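D-isomer specific 2-hydroxyacid dehydrogenase family protein (Aeromonas salmonicida subsp. salmonicida, PDB 3HG7) probably acts as an NAD-dependent oxidoreductase of the D-isomer specific 2-hydroxyacid dehydrogenase family. Local coordinates at residues L9-D14 with H49-E54; A53-A58 with S73-V78; D89-N94 with D307-F312. The protein carries 1 engineered substitution. One frame throughout, in Å; residues are numbered along the deposited sequence. Where two conformers were deposited one is given.

Contact 1: L9-D14 with H49-E54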
ATOM      1  N   LEU A   9      17.799  -9.621 -15.161  1.00 10.71           N
ATOM      2  CA  LEU A   9      18.640  -9.113 -14.068  1.00  9.85           C
ATOM      3  C   LEU A   9      17.780  -8.894 -12.826  1.00  8.53           C
ATOM      4  O   LEU A   9      16.765  -8.220 -12.922  1.00  7.88           O
ATOM      5  CB  LEU A   9      19.345  -7.804 -14.457  1.00 10.99           C
ATOM      6  CG  LEU A   9      20.232  -7.157 -13.353  1.00 11.19           C
ATOM      7  CD1 LEU A   9      21.376  -8.088 -12.959  1.00 12.22           C
ATOM      8  CD2 LEU A   9      20.834  -5.834 -13.883  1.00 12.70           C
ATOM      9  N   LEU A  10      18.237  -9.422 -11.671  1.00  8.71           N
ATOM     10  CA  LEU A  10      17.550  -9.267 -10.380  1.00 10.44           C
ATOM     11  C   LEU A  10      18.253  -8.147  -9.624  1.00 11.13           C
ATOM     12  O   LEU A  10      19.458  -8.221  -9.417  1.00 12.76           O
ATOM     13  CB  LEU A  10      17.663 -10.561  -9.566  1.00 11.93           C
ATOM     14  CG  LEU A  10      16.985 -11.772 -10.229  1.00 11.37           C
ATOM     15  CD1 LEU A  10      17.224 -12.987  -9.400  1.00 13.49           C
ATOM     16  CD2 LEU A  10      15.478 -11.492 -10.317  1.00 13.10           C
ATOM     17  N   LEU A  11      17.501  -7.100  -9.306  1.00 11.65           N
ATOM     18  CA  LEU A  11      18.009  -5.913  -8.621  1.00 12.89           C
ATOM     19  C   LEU A  11      17.019  -5.579  -7.470  1.00 11.83           C
ATOM     20  O   LEU A  11      16.384  -4.486  -7.425  1.00 11.61           O
ATOM     21  CB  LEU A  11      18.121  -4.774  -9.614  1.00 15.87           C
ATOM     22  CG  LEU A  11      18.623  -3.407  -9.194  1.00 26.53           C
ATOM     23  CD1 LEU A  11      20.042  -3.509  -8.674  1.00 18.90           C
ATOM     24  CD2 LEU A  11      18.573  -2.509 -10.422  1.00 18.24           C
ATOM     25  N   SER A  12      16.909  -6.543  -6.548  1.00 10.51           N
ATOM     26  CA  SER A  12      15.986  -6.478  -5.416  1.00 10.68           C
ATOM     27  C   SER A  12      16.678  -6.755  -4.072  1.00 11.51           C
ATOM     28  O   SER A  12      17.617  -7.533  -4.006  1.00 10.53           O
ATOM     29  CB  SER A  12      14.877  -7.512  -5.588  1.00 10.58           C
ATOM     30  OG  SER A  12      14.043  -7.539  -4.434  1.00 12.24           O
ATOM     31  N   GLN A  13      16.150  -6.163  -2.996  1.00 12.86           N
ATOM     32  CA  GLN A  13      16.682  -6.473  -1.660  1.00 14.35           C
ATOM     33  C   GLN A  13      16.392  -7.939  -1.350  1.00 13.73           C
ATOM     34  O   GLN A  13      17.066  -8.540  -0.537  1.00 14.43           O
ATOM     35  CB  GLN A  13      16.102  -5.549  -0.592  1.00 17.25           C
ATOM     36  CG  GLN A  13      14.603  -5.610  -0.419  1.00 21.74           C
ATOM     37  CD  GLN A  13      14.131  -4.622   0.643  1.00 21.75           C
ATOM     38  OE1 GLN A  13      13.707  -5.016   1.720  1.00 23.90           O
ATOM     39  NE2 GLN A  13      14.248  -3.321   0.345  1.00 23.56           N
ATOM     40  N   ASP A  14      15.420  -8.526  -2.066  1.00 11.36           N
ATOM     41  CA  ASP A  14      15.108  -9.941  -1.933  1.00 12.75           C
ATOM     42  C   ASP A  14      15.751 -10.849  -2.990  1.00 13.39           C
ATOM     43  O   ASP A  14      15.265 -11.965  -3.238  1.00 13.87           O
ATOM     44  CB  ASP A  14      13.577 -10.114  -1.949  1.00 14.78           C
ATOM     45  CG  ASP A  14      12.902  -9.528  -0.718  1.00 13.61           C
ATOM     46  OD1 ASP A  14      13.444  -9.666   0.414  1.00 17.49           O
ATOM     47  OD2 ASP A  14      11.822  -8.910  -0.878  1.00 18.55           O
ATOM     48  N   HIS A  49      17.431  -8.102 -20.938  1.00  8.96           N
ATOM     49  CA  HIS A  49      16.135  -7.952 -21.598  1.00  8.99           C
ATOM     50  C   HIS A  49      14.978  -7.807 -20.620  1.00  8.59           C
ATOM     51  O   HIS A  49      14.006  -7.136 -20.933  1.00  8.91           O
ATOM     52  CB  HIS A  49      15.877  -9.123 -22.535  1.00 10.38           C
ATOM     53  CG  HIS A  49      17.028  -9.404 -23.435  1.00  9.65           C
ATOM     54  ND1 HIS A  49      18.001 -10.321 -23.108  1.00 11.06           N
ATOM     55  CD2 HIS A  49      17.407  -8.850 -24.614  1.00  9.72           C
ATOM     56  CE1 HIS A  49      18.914 -10.350 -24.070  1.00  9.28           C
ATOM     57  NE2 HIS A  49      18.586  -9.458 -24.986  1.00 11.20           N
ATOM     58  N   ILE A  50      15.098  -8.427 -19.450  1.00  8.39           N
ATOM     59  CA  ILE A  50      14.024  -8.401 -18.449  1.00  7.91           C
ATOM     60  C   ILE A  50      14.649  -7.928 -17.171  1.00  8.35           C
ATOM     61  O   ILE A  50      15.761  -8.319 -16.867  1.00  9.20           O
ATOM     62  CB  ILE A  50      13.412  -9.817 -18.223  1.00  8.36           C
ATOM     63  CG1 ILE A  50      12.910 -10.374 -19.579  1.00  8.41           C
ATOM     64  CG2 ILE A  50      12.196  -9.736 -17.253  1.00  8.54           C
ATOM     65  CD1 ILE A  50      12.312 -11.752 -19.468  1.00  9.92           C
ATOM     66  N   LEU A  51      13.938  -7.104 -16.408  1.00  7.35           N
ATOM     67  CA  LEU A  51      14.456  -6.676 -15.105  1.00  8.35           C
ATOM     68  C   LEU A  51      13.387  -6.935 -14.019  1.00  9.53           C
ATOM     69  O   LEU A  51      12.192  -6.660 -14.229  1.00 10.15           O
ATOM     70  CB  LEU A  51      14.768  -5.182 -15.174  1.00 10.32           C
ATOM     71  CG  LEU A  51      15.343  -4.539 -13.908  1.00 14.39           C
ATOM     72  CD1 LEU A  51      16.772  -5.029 -13.671  1.00 10.90           C
ATOM     73  CD2 LEU A  51      15.305  -3.018 -14.058  1.00 11.90           C
ATOM     74  N   MET A  52      13.797  -7.464 -12.866  1.00 10.08           N
ATOM     75  CA  MET A  52      12.883  -7.478 -11.702  1.00 10.41           C
ATOM     76  C   MET A  52      13.593  -6.754 -10.560  1.00 10.04           C
ATOM     77  O   MET A  52      14.705  -7.150 -10.192  1.00 10.92           O
ATOM     78  CB  MET A  52      12.529  -8.896 -11.275  1.00 10.88           C
ATOM     79  CG  MET A  52      11.588  -8.925 -10.020  1.00 15.64           C
ATOM     80  SD  MET A  52      10.230 -10.156  -9.933  1.00 12.18           S
ATOM     81  CE  MET A  52      11.252 -11.607  -9.942  1.00 15.37           C
ATOM     82  N   ALA A  53      12.971  -5.700 -10.042  1.00 10.26           N
ATOM     83  CA  ALA A  53      13.677  -4.755  -9.147  1.00 10.50           C
ATOM     84  C   ALA A  53      12.709  -3.904  -8.388  1.00 10.49           C
ATOM     85  O   ALA A  53      11.537  -3.805  -8.755  1.00  9.84           O
ATOM     86  CB  ALA A  53      14.575  -3.823  -9.965  1.00 10.54           C
ATOM     87  N   GLU A  54      13.204  -3.274  -7.319  1.00 11.02           N
ATOM     88  CA  GLU A  54      12.440  -2.195  -6.696  1.00 10.74           C
ATOM     89  C   GLU A  54      12.678  -1.004  -7.597  1.00 10.73           C
ATOM     90  O   GLU A  54      13.804  -0.815  -8.094  1.00  9.74           O
ATOM     91  CB  GLU A  54      12.937  -1.916  -5.268  1.00 11.46           C
ATOM     92  CG  GLU A  54      12.368  -2.873  -4.250  1.00 16.10           C
ATOM     93  CD  GLU A  54      13.154  -4.164  -4.176  1.00 13.37           C
ATOM     94  OE1 GLU A  54      14.315  -4.108  -3.724  1.00 16.38           O
ATOM     95  OE2 GLU A  54      12.588  -5.242  -4.474  1.00 15.71           O
TER
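Glu54 turns CG beside its own backbone N (chi1 -82°) and then bends at chi2 (84°), which brings its carboxylate within bonding distance of Ser12 OG and Gln13 N. Ser12 holds OG away from its own N (chi1 175°), facing that carboxylate. Each carboxylate oxygen then takes one bond from segment 9-14. Ser12 OG donates to Glu54 OE2 at 2.7 Å. The backbone N of Gln13 donates to Glu54 OE1 at 2.8 Å. Both bonds use the syn lone pairs, on the inner side of the carboxylate. Two donors, one per oxygen, fix the rotation of the group. Thr74 OG1 gives Glu54 OE2 a further hydrogen bond. Ser12 OG also accepts from Asp14 N at 2.9 Å, closing an ST turn just before helix 15-24. The serine hydroxyl thus links that turn to the buried glutamate.

Behind this end, the strands run parallel. Leu9 N bonds to Ile50 O, Met52 N to Leu9 O, and Leu11 N to Met52 O at 2.9 Å. The last bond, Glu54 N to Leu11 O, is weak. On one face of the sheet, Leu9 and Leu51 lie side by side, with Leu51 CD1 3.9 Å from Leu9 CB. Leu11 CB meets Ala53 CB at 3.7 Å on this face. On the other face, the CD2 branch of Leu10 reaches Met52 CB at 4.0 Å. Helix 15-24 packs there through Tyr18 and Leu22, which touch Met52. These are adjacent strands of the five-stranded parallel sheet, ordered 2-1-3-4-5, in the flavodoxin-like domain typical of D-2-hydroxyacid dehydrogenases.

Contact 2: A53-A58 with S73-V78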
ATOM      1  N   ALA A  53      12.971  -5.700 -10.042  1.00 10.26           N
ATOM      2  CA  ALA A  53      13.677  -4.755  -9.147  1.00 10.50           C
ATOM      3  C   ALA A  53      12.709  -3.904  -8.388  1.00 10.49           C
ATOM      4  O   ALA A  53      11.537  -3.805  -8.755  1.00  9.84           O
ATOM      5  CB  ALA A  53      14.575  -3.823  -9.965  1.00 10.54           C
ATOM      6  N   GLU A  54      13.204  -3.274  -7.319  1.00 11.02           N
ATOM      7  CA  GLU A  54      12.440  -2.195  -6.696  1.00 10.74           C
ATOM      8  C   GLU A  54      12.678  -1.004  -7.597  1.00 10.73           C
ATOM      9  O   GLU A  54      13.804  -0.815  -8.094  1.00  9.74           O
ATOM     10  CB  GLU A  54      12.937  -1.916  -5.268  1.00 11.46           C
ATOM     11  CG  GLU A  54      12.368  -2.873  -4.250  1.00 16.10           C
ATOM     12  CD  GLU A  54      13.154  -4.164  -4.176  1.00 13.37           C
ATOM     13  OE1 GLU A  54      14.315  -4.108  -3.724  1.00 16.38           O
ATOM     14  OE2 GLU A  54      12.588  -5.242  -4.474  1.00 15.71           O
ATOM     15  N   PRO A  55      11.619  -0.207  -7.859  1.00 10.91           N
ATOM     16  CA  PRO A  55      11.775   1.011  -8.681  1.00 10.94           C
ATOM     17  C   PRO A  55      12.938   1.909  -8.299  1.00 11.79           C
ATOM     18  O   PRO A  55      13.695   2.307  -9.186  1.00 11.31           O
ATOM     19  CB  PRO A  55      10.461   1.738  -8.449  1.00 11.04           C
ATOM     20  CG  PRO A  55       9.490   0.621  -8.315  1.00 17.17           C
ATOM     21  CD  PRO A  55      10.216  -0.408  -7.475  1.00 11.12           C
ATOM     22  N   ALA A  56      13.100   2.217  -7.004  1.00 12.77           N
ATOM     23  CA  ALA A  56      14.226   3.085  -6.585  1.00 13.37           C
ATOM     24  C   ALA A  56      15.592   2.494  -6.913  1.00 12.53           C
ATOM     25  O   ALA A  56      16.544   3.218  -7.111  1.00 12.26           O
ATOM     26  CB  ALA A  56      14.137   3.427  -5.118  1.00 14.35           C
ATOM     27  N   ARG A  57      15.711   1.179  -6.948  1.00 11.25           N
ATOM     28  CA  ARG A  57      16.998   0.635  -7.325  0.50 12.08           C
ATOM     29  C   ARG A  57      17.281   0.651  -8.800  1.00 12.06           C
ATOM     30  O   ARG A  57      18.434   0.846  -9.210  1.00 12.00           O
ATOM     31  CB  ARG A  57      17.239  -0.723  -6.721  0.50 12.39           C
ATOM     32  CG  ARG A  57      17.899  -0.496  -5.400  0.50 12.75           C
ATOM     33  CD  ARG A  57      18.214  -1.726  -4.731  0.50 13.12           C
ATOM     34  NE  ARG A  57      19.312  -2.426  -5.373  0.50 10.69           N
ATOM     35  CZ  ARG A  57      19.682  -3.608  -4.930  0.50 14.20           C
ATOM     36  NH1 ARG A  57      19.030  -4.074  -3.876  0.50  8.30           N
ATOM     37  NH2 ARG A  57      20.629  -4.308  -5.518  0.50  7.29           N
ATOM     38  N   ALA A  58      16.253   0.476  -9.588  1.00 11.61           N
ATOM     39  CA  ALA A  58      16.426   0.494 -11.046  1.00 11.87           C
ATOM     40  C   ALA A  58      16.634   1.900 -11.586  1.00 13.45           C
ATOM     41  O   ALA A  58      17.378   2.095 -12.546  1.00 13.11           O
ATOM     42  CB  ALA A  58      15.217  -0.142 -11.691  1.00 10.75           C
ATOM     43  N   SER A  73       8.289  -4.590 -11.669  1.00 11.56           N
ATOM     44  CA  SER A  73       8.492  -3.979 -10.333  1.00 13.34           C
ATOM     45  C   SER A  73       8.063  -4.944  -9.227  1.00 13.25           C
ATOM     46  O   SER A  73       7.100  -5.683  -9.376  1.00 13.86           O
ATOM     47  CB  SER A  73       7.725  -2.659 -10.195  1.00 14.20           C
ATOM     48  OG  SER A  73       7.758  -2.193  -8.837  1.00 13.25           O
ATOM     49  N   THR A  74       8.791  -4.945  -8.109  1.00 13.33           N
ATOM     50  CA  THR A  74       8.436  -5.810  -6.977  1.00 14.46           C
ATOM     51  C   THR A  74       7.495  -5.062  -6.065  1.00 14.38           C
ATOM     52  O   THR A  74       6.998  -5.613  -5.075  1.00 14.96           O
ATOM     53  CB  THR A  74       9.713  -6.193  -6.125  1.00 15.79           C
ATOM     54  OG1 THR A  74      10.404  -4.996  -5.748  1.00 15.11           O
ATOM     55  CG2 THR A  74      10.635  -7.060  -6.907  1.00 15.55           C
ATOM     56  N   TYR A  75       7.254  -3.800  -6.382  1.00 14.69           N
ATOM     57  CA  TYR A  75       6.389  -2.959  -5.557  1.00 16.52           C
ATOM     58  C   TYR A  75       5.162  -2.549  -6.340  1.00 15.15           C
ATOM     59  O   TYR A  75       5.168  -2.421  -7.581  1.00 13.96           O
ATOM     60  CB  TYR A  75       7.107  -1.668  -5.155  1.00 19.46           C
ATOM     61  CG  TYR A  75       8.126  -1.756  -4.076  1.00 28.05           C
ATOM     62  CD1 TYR A  75       8.266  -2.907  -3.307  1.00 20.95           C
ATOM     63  CD2 TYR A  75       8.942  -0.653  -3.789  1.00 21.11           C
ATOM     64  CE1 TYR A  75       9.197  -2.962  -2.264  1.00 28.93           C
ATOM     65  CE2 TYR A  75       9.875  -0.707  -2.753  1.00 28.25           C
ATOM     66  CZ  TYR A  75       9.989  -1.864  -2.005  1.00 20.92           C
ATOM     67  OH  TYR A  75      10.884  -1.945  -0.971  1.00 28.22           O
ATOM     68  N   ALA A  76       4.088  -2.281  -5.608  1.00 15.09           N
ATOM     69  CA  ALA A  76       2.911  -1.724  -6.234  1.00 14.63           C
ATOM     70  C   ALA A  76       3.187  -0.307  -6.733  1.00 14.13           C
ATOM     71  O   ALA A  76       2.740   0.073  -7.803  1.00 14.19           O
ATOM     72  CB  ALA A  76       1.733  -1.704  -5.204  1.00 14.86           C
ATOM     73  N   GLY A  77       3.926   0.476  -5.956  1.00 14.30           N
ATOM     74  CA  GLY A  77       4.135   1.883  -6.303  1.00 15.26           C
ATOM     75  C   GLY A  77       5.303   2.052  -7.272  1.00 15.68           C
ATOM     76  O   GLY A  77       6.403   1.582  -6.991  1.00 16.61           O
ATOM     77  N   VAL A  78       5.077   2.748  -8.381  1.00 15.67           N
ATOM     78  CA  VAL A  78       6.112   2.887  -9.434  1.00 17.57           C
ATOM     79  C   VAL A  78       6.255   4.343  -9.831  1.00 19.84           C
ATOM     80  O   VAL A  78       6.853   4.660 -10.849  1.00 20.21           O
ATOM     81  CB  VAL A  78       5.825   2.018 -10.711  1.00 17.65           C
ATOM     82  CG1 VAL A  78       5.926   0.516 -10.394  1.00 16.09           C
ATOM     83  CG2 VAL A  78       4.462   2.387 -11.357  1.00 16.61           C
TER
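Glu54 lays its CG over one face of the Tyr75 ring. CG sits 3.7 Å from the ring centroid, 22° off the normal and shifted toward the rim near CZ. This is a CH-pi contact made by the aliphatic part of an acidic side chain. The carboxylate stands farther above the same face, displaced from the ring centre, its plane turned 39° from the ring. There Glu54 OE2 accepts from Thr74 OG1 at 2.5 Å, a short bond on the anti lone pair. The hydroxyl is placed for this by chi1 of Thr74 (53°), which sets OG1 between the backbone N and the carbonyl carbon. Thr74 N donates to Ala53 O at 3.0 Å. With the Ala53-Ser73 bridge, this bond joins the C-terminal ends of parallel strands 50-53 and 70-73. In D-2-hydroxyacid dehydrogenases the loop at this edge of the sheet faces the interdomain cleft and usually contributes to substrate binding; the same is probable here. Glu54 is the N-cap residue of helix 55-58, and Pro55 is the first residue in it. The proline ring packs against the loop. Pro55 CD lies 3.9 Å from Tyr75 CD2, while Pro55 CG reaches Val78 CG1 at 4.1 Å. Ser73 OG lies 3.3 Å from both Pro55 CG and Pro55 CD. It donates to Tyr75 O at 2.9 Å, linking two residues of the loop. Val80 and Leu81 also touch Pro55.

Contact 3: D89-N94 with D307-F312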
ATOM      1  N   ASP A  89      10.547   3.284 -23.256  1.00 17.12           N
ATOM      2  CA  ASP A  89      10.612   2.381 -24.402  1.00 16.18           C
ATOM      3  C   ASP A  89      10.706   0.914 -23.972  1.00 15.13           C
ATOM      4  O   ASP A  89      11.508   0.148 -24.525  1.00 15.23           O
ATOM      5  CB  ASP A  89      11.805   2.743 -25.314  1.00 16.16           C
ATOM      6  CG  ASP A  89      13.128   2.772 -24.553  1.00 17.52           C
ATOM      7  OD1 ASP A  89      13.120   2.571 -23.315  1.00 15.45           O
ATOM      8  OD2 ASP A  89      14.174   2.992 -25.184  1.00 16.68           O
ATOM      9  N   TYR A  90       9.911   0.559 -22.971  1.00 14.04           N
ATOM     10  CA  TYR A  90       9.815  -0.784 -22.414  1.00 12.73           C
ATOM     11  C   TYR A  90       8.446  -0.970 -21.727  1.00 12.13           C
ATOM     12  O   TYR A  90       7.706   0.008 -21.488  1.00 13.32           O
ATOM     13  CB  TYR A  90      10.971  -1.054 -21.413  1.00 11.18           C
ATOM     14  CG  TYR A  90      10.854  -0.258 -20.123  1.00 13.40           C
ATOM     15  CD1 TYR A  90      11.369   1.029 -20.026  1.00 10.85           C
ATOM     16  CD2 TYR A  90      10.167  -0.783 -19.026  1.00 11.05           C
ATOM     17  CE1 TYR A  90      11.229   1.777 -18.860  1.00 12.47           C
ATOM     18  CE2 TYR A  90      10.034  -0.059 -17.839  1.00 12.81           C
ATOM     19  CZ  TYR A  90      10.575   1.228 -17.770  1.00 11.86           C
ATOM     20  OH  TYR A  90      10.436   1.961 -16.602  1.00 12.99           O
ATOM     21  N   GLN A  91       8.109  -2.211 -21.397  1.00  9.59           N
ATOM     22  CA  GLN A  91       6.868  -2.498 -20.698  1.00 10.87           C
ATOM     23  C   GLN A  91       7.153  -2.523 -19.212  1.00 10.55           C
ATOM     24  O   GLN A  91       7.980  -3.306 -18.757  1.00  9.72           O
ATOM     25  CB  GLN A  91       6.299  -3.853 -21.087  1.00 11.79           C
ATOM     26  CG  GLN A  91       5.986  -4.003 -22.572  1.00 15.37           C
ATOM     27  CD  GLN A  91       4.930  -5.048 -22.800  1.00 12.02           C
ATOM     28  OE1 GLN A  91       3.761  -4.844 -22.471  1.00 16.00           O
ATOM     29  NE2 GLN A  91       5.341  -6.196 -23.311  1.00 14.78           N
ATOM     30  N   LEU A  92       6.457  -1.683 -18.466  1.00 11.64           N
ATOM     31  CA  LEU A  92       6.552  -1.733 -16.995  1.00 11.72           C
ATOM     32  C   LEU A  92       5.304  -2.405 -16.421  1.00 10.73           C
ATOM     33  O   LEU A  92       4.177  -2.023 -16.780  1.00 11.60           O
ATOM     34  CB  LEU A  92       6.681  -0.315 -16.429  1.00 12.59           C
ATOM     35  CG  LEU A  92       6.668  -0.159 -14.899  1.00 13.19           C
ATOM     36  CD1 LEU A  92       7.885  -0.832 -14.206  1.00 13.25           C
ATOM     37  CD2 LEU A  92       6.623   1.335 -14.650  1.00 13.15           C
ATOM     38  N   THR A  93       5.496  -3.397 -15.541  1.00  9.97           N
ATOM     39  CA  THR A  93       4.386  -3.944 -14.746  1.00 10.41           C
ATOM     40  C   THR A  93       4.651  -3.794 -13.255  1.00 11.56           C
ATOM     41  O   THR A  93       5.796  -3.816 -12.809  1.00 11.00           O
ATOM     42  CB  THR A  93       4.137  -5.426 -15.042  1.00  8.77           C
ATOM     43  OG1 THR A  93       5.349  -6.132 -14.822  1.00 12.25           O
ATOM     44  CG2 THR A  93       3.685  -5.639 -16.507  1.00 11.64           C
ATOM     45  N   ASN A  94       3.592  -3.646 -12.477  1.00 11.97           N
ATOM     46  CA  ASN A  94       3.771  -3.592 -11.041  1.00 13.09           C
ATOM     47  C   ASN A  94       3.185  -4.840 -10.430  1.00 12.97           C
ATOM     48  O   ASN A  94       2.879  -5.794 -11.163  1.00 13.24           O
ATOM     49  CB  ASN A  94       3.167  -2.310 -10.486  1.00 14.57           C
ATOM     50  CG  ASN A  94       1.651  -2.329 -10.489  1.00 18.59           C
ATOM     51  OD1 ASN A  94       1.022  -3.025 -11.297  1.00 15.72           O
ATOM     52  ND2 ASN A  94       1.046  -1.551  -9.587  1.00 15.22           N
ATOM     53  N   ASP A 307      -0.104  -8.597 -17.451  1.00 15.82           N
ATOM     54  CA  ASP A 307      -0.963  -8.163 -16.349  1.00 18.13           C
ATOM     55  C   ASP A 307      -0.171  -7.206 -15.472  1.00 17.56           C
ATOM     56  O   ASP A 307       1.048  -7.335 -15.338  1.00 17.11           O
ATOM     57  CB  ASP A 307      -1.442  -9.356 -15.520  1.00 19.65           C
ATOM     58  CG  ASP A 307      -2.545  -8.971 -14.488  1.00 16.72           C
ATOM     59  OD1 ASP A 307      -3.463  -8.180 -14.824  1.00 20.31           O
ATOM     60  OD2 ASP A 307      -2.473  -9.456 -13.347  1.00 21.39           O
ATOM     61  N   GLY A 308      -0.875  -6.235 -14.901  1.00 17.09           N
ATOM     62  CA  GLY A 308      -0.270  -5.243 -14.033  1.00 16.75           C
ATOM     63  C   GLY A 308       0.457  -4.196 -14.850  1.00 15.63           C
ATOM     64  O   GLY A 308       1.309  -3.477 -14.335  1.00 13.91           O
ATOM     65  N   LYS A 309       0.115  -4.111 -16.128  1.00 15.92           N
ATOM     66  CA  LYS A 309       0.813  -3.226 -17.029  1.00 17.72           C
ATOM     67  C   LYS A 309       0.509  -1.782 -16.672  1.00 19.14           C
ATOM     68  O   LYS A 309      -0.650  -1.415 -16.451  1.00 19.65           O
ATOM     69  CB  LYS A 309       0.417  -3.494 -18.493  1.00 18.53           C
ATOM     70  CG  LYS A 309       0.750  -2.351 -19.403  1.00 26.66           C
ATOM     71  CD  LYS A 309       2.154  -2.482 -19.899  1.00 20.65           C
ATOM     72  CE  LYS A 309       2.126  -2.919 -21.339  1.00 27.46           C
ATOM     73  NZ  LYS A 309       2.452  -1.816 -22.267  1.00 22.31           N
ATOM     74  N   ILE A 310       1.556  -0.969 -16.672  1.00 19.16           N
ATOM     75  CA  ILE A 310       1.474   0.447 -16.374  1.00 21.10           C
ATOM     76  C   ILE A 310       1.446   1.267 -17.658  1.00 22.67           C
ATOM     77  O   ILE A 310       2.291   1.102 -18.535  1.00 22.58           O
ATOM     78  CB  ILE A 310       2.668   0.882 -15.477  1.00 21.65           C
ATOM     79  CG1 ILE A 310       2.659   0.090 -14.165  1.00 15.48           C
ATOM     80  CG2 ILE A 310       2.678   2.383 -15.245  1.00 17.19           C
ATOM     81  CD1 ILE A 310       1.424   0.267 -13.276  1.00 21.85           C
ATOM     82  N   ASP A 311       0.446   2.133 -17.781  1.00 24.91           N
ATOM     83  CA  ASP A 311       0.341   3.035 -18.924  1.00 28.53           C
ATOM     84  C   ASP A 311       1.127   4.294 -18.581  1.00 30.39           C
ATOM     85  O   ASP A 311       0.770   5.012 -17.647  1.00 30.71           O
ATOM     86  CB  ASP A 311      -1.132   3.372 -19.204  1.00 30.08           C
ATOM     87  CG  ASP A 311      -1.316   4.319 -20.392  1.00 40.29           C
ATOM     88  OD1 ASP A 311      -0.530   4.254 -21.371  1.00 31.63           O
ATOM     89  OD2 ASP A 311      -2.269   5.130 -20.347  1.00 31.36           O
ATOM     90  N   PHE A 312       2.204   4.553 -19.315  1.00 32.43           N
ATOM     91  CA  PHE A 312       3.009   5.749 -19.065  1.00 34.66           C
ATOM     92  C   PHE A 312       2.199   7.061 -19.235  1.00 37.56           C
ATOM     93  O   PHE A 312       2.440   8.045 -18.521  1.00 38.54           O
ATOM     94  CB  PHE A 312       4.294   5.731 -19.906  1.00 33.99           C
ATOM     95  CG  PHE A 312       5.364   4.796 -19.364  1.00 26.79           C
ATOM     96  CD1 PHE A 312       5.862   4.958 -18.071  1.00 33.23           C
ATOM     97  CD2 PHE A 312       5.874   3.768 -20.148  1.00 33.43           C
ATOM     98  CE1 PHE A 312       6.853   4.111 -17.569  1.00 26.99           C
ATOM     99  CE2 PHE A 312       6.869   2.913 -19.654  1.00 26.97           C
ATOM    100  CZ  PHE A 312       7.352   3.082 -18.362  1.00 33.15           C
TER
HETATM  101  O   HOH W   1       4.607   0.124 -19.573  1.00 16.35           O
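Phe312 points an edge at the face of Tyr90, and this T-shaped pair opens the tightly packed part of the contact. The centroids are 5.5 Å apart and the planes meet at 75°. Phe312 CZ leads, 3.8 Å from Tyr90 CZ. Tyr90 O lies near the plane of the Phe312 ring, beside CE2. Next to the pair, Leu92 points toward segment 307-312. Its CB touches Phe312 CZ at 4.0 Å, and its CD2 meets Ile310 CB at 4.1 Å. Leu92 and Ile310 lie side by side, pointing the same way. Farther along, Ile310 CD1 comes to Asn94 CG.

Two backbone bonds fix this part. Ile310 N donates to Leu92 O at 2.8 Å, almost straight at 164°. Asn94 N donates to Gly308 O at 2.9 Å. They flank a single bridge, Thr93 with Lys309. Gly308 has a positive phi (78°), which suits glycine, and its CA lies 3.8 Å from Asn94 OD1.

The looser side includes a bridging water and the exposed Lys309. The water accepts from Leu92 N and donates to Ile310 O, so it spans the backbones where no direct bond forms. The placement of the Lys309 side chain against Gln91 is doubtful.

Strand 91-93 is the outermost strand on this side of the parallel sheet, and the C-terminal segment crosses its outer edge, meeting it at one bridge. Strand 70-73 lies on the other side, where Thr93 OG1 bonds with Gln72. Helix 286-301 packs nearby, with Asn296 touching Thr93.

How the contacts relate
All three contacts reach the five-stranded parallel sheet and lie on the same side of the chain's centre. Contacts 1 and 2 share Ala53 and Glu54, with centres about 8 Å apart; Glu54 bonds on both sides. Contact 3 is farther along, its centre about 12 Å from that of contact 2. The two touch through Ser73 N and Thr93 O, 2.8 Å apart, and through Ala76 O and Asn94 ND2 at 2.9 Å. Contacts 1 and 3 do not touch; their nearest atoms are about 7 Å apart. Contact 2 and the polar end of contact 1 lie at the C-terminal edge of the sheet, which in relatives faces the cleft toward the NAD-binding domain. Contact 3 lies at the sheet's outer edge.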